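Local atomic coordinates of uncharacterized protein YJL217W (Saccharomyces cerevisiae, PDB entry 3O12), a protein that functions in the galactose metabolic pathway via the GAL83 protein and may control the level of the enolase ENO1. Residues 152-156 with 157-161. Residues are numbered along the deposited sequence; the frame is centred on the assembly and turned at random. Where two conformers were deposited one is given.
Sequences VTVEK and GVLRI
After an extended chi2, the bend at chi3 of Arg160 (-98°) turns its guanidinium alongside Thr153, one face toward Thr153 CB and CG2. Thr153 CG2, anti to the backbone N, is the branch turned to the guanidinium, while OG1, beside that N (chi1 -60°), is left to its polar partners. Thr153 CG2 comes to 3.7 Å from Arg160 NH2, and Thr153 CB lies above the same plane, offset toward the rim. Glu155 OE1 lies off the edge of the guanidinium, near its plane, 4.3 Å from Arg160 NH2; this is beyond a salt bridge, but the charges probably attract. A water bridges Thr153 OG1 and Arg160 O, donating to the carbonyl, and the same hydroxyl is hydrogen-bonded to Thr84 OG1 on the neighbouring strand 83-91. Strands 148-155 and 158-164 form a beta hairpin within the seven-stranded antiparallel sheet, its two-residue loop, Lys156-Gly157, lying in a type I' turn from Glu155 to Val158. Both loop residues take positive phi. Thr153 and Arg160 form a hydrogen-bonded pair, with Arg160 N to Thr153 O at 2.8 Å. Glu155 and Val158 form the next, but there Val158 N reaches Glu155 O from 53° above the carbonyl plane. On the other face Leu159 lies obliquely across two valines: its CD1 is 3.7 Å from Val154 CG2, and its CG is 4.0 Å from Val152 CG1. These buried residues, with Ile161, face the chain's other antiparallel sheet, where Leu159 and Ile161 touch Leu112 of strand 110-119 and Val152 packs on Ile102 and Val104 of strand 102-105.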
# COMPACT_ATOMS: atom_id res chain seq x y z
N VAL A 152 -9.00 0.09 -3.25
CA VAL A 152 -9.24 -0.94 -2.25
C VAL A 152 -10.56 -0.71 -1.55
O VAL A 152 -10.87 0.43 -1.16
CB VAL A 152 -8.12 -0.97 -1.21
CG1 VAL A 152 -8.39 -2.03 -0.16
CG2 VAL A 152 -6.78 -1.22 -1.89
N THR A 153 -11.35 -1.77 -1.41
CA THR A 153 -12.63 -1.71 -0.72
C THR A 153 -12.64 -2.73 0.40
O THR A 153 -12.28 -3.89 0.20
CB THR A 153 -13.78 -2.02 -1.69
OG1 THR A 153 -13.77 -1.05 -2.75
CG2 THR A 153 -15.12 -1.96 -0.97
N VAL A 154 -13.03 -2.30 1.60
CA VAL A 154 -13.24 -3.21 2.71
C VAL A 154 -14.65 -3.02 3.22
O VAL A 154 -15.05 -1.90 3.56
CB VAL A 154 -12.26 -2.96 3.87
CG1 VAL A 154 -12.64 -3.84 5.07
CG2 VAL A 154 -10.83 -3.25 3.44
N GLU A 155 -15.42 -4.10 3.29
CA GLU A 155 -16.79 -4.04 3.73
C GLU A 155 -17.22 -5.44 4.12
O GLU A 155 -16.91 -6.42 3.42
CB GLU A 155 -17.69 -3.52 2.61
CG GLU A 155 -19.15 -3.34 2.99
CD GLU A 155 -19.98 -2.76 1.85
OE1 GLU A 155 -19.58 -2.93 0.67
OE2 GLU A 155 -21.03 -2.15 2.12
N LYS A 156 -17.93 -5.54 5.24
CA LYS A 156 -18.48 -6.81 5.70
C LYS A 156 -17.45 -7.93 5.71
O LYS A 156 -17.74 -9.07 5.31
CB LYS A 156 -19.71 -7.19 4.88
CG LYS A 156 -20.88 -6.22 5.03
CD LYS A 156 -22.03 -6.58 4.09
CE LYS A 156 -21.59 -6.51 2.63
NZ LYS A 156 -22.69 -6.83 1.69
N GLY A 157 -16.25 -7.62 6.18
CA GLY A 157 -15.23 -8.64 6.39
C GLY A 157 -14.58 -9.16 5.12
O GLY A 157 -13.98 -10.24 5.12
N VAL A 158 -14.66 -8.37 4.05
CA VAL A 158 -14.05 -8.74 2.78
C VAL A 158 -13.26 -7.56 2.25
O VAL A 158 -13.75 -6.41 2.24
CB VAL A 158 -15.10 -9.14 1.71
CG1 VAL A 158 -14.43 -9.42 0.36
CG2 VAL A 158 -15.89 -10.34 2.18
N LEU A 159 -12.03 -7.83 1.83
CA LEU A 159 -11.20 -6.85 1.17
C LEU A 159 -11.07 -7.16 -0.32
O LEU A 159 -10.86 -8.31 -0.71
CB LEU A 159 -9.82 -6.79 1.84
CG LEU A 159 -8.84 -5.71 1.37
CD1 LEU A 159 -7.89 -5.31 2.51
CD2 LEU A 159 -8.08 -6.20 0.16
N ARG A 160 -11.22 -6.14 -1.16
CA ARG A 160 -11.03 -6.27 -2.60
C ARG A 160 -10.01 -5.25 -3.06
O ARG A 160 -10.13 -4.06 -2.73
CB ARG A 160 -12.34 -6.02 -3.34
CG ARG A 160 -13.35 -7.12 -3.24
CD ARG A 160 -14.62 -6.77 -4.01
NE ARG A 160 -15.65 -6.24 -3.13
CZ ARG A 160 -16.22 -5.05 -3.27
NH1 ARG A 160 -15.86 -4.24 -4.26
NH2 ARG A 160 -17.16 -4.66 -2.41
N ILE A 161 -9.00 -5.68 -3.80
CA ILE A 161 -8.00 -4.79 -4.38
C ILE A 161 -8.13 -4.80 -5.89
O ILE A 161 -8.19 -5.87 -6.50
CB ILE A 161 -6.58 -5.30 -4.11
CG1 ILE A 161 -6.35 -5.53 -2.63
CG2 ILE A 161 -5.55 -4.32 -4.68
CD1 ILE A 161 -5.01 -6.15 -2.34
O HOH W 1 -11.85 -2.20 -4.67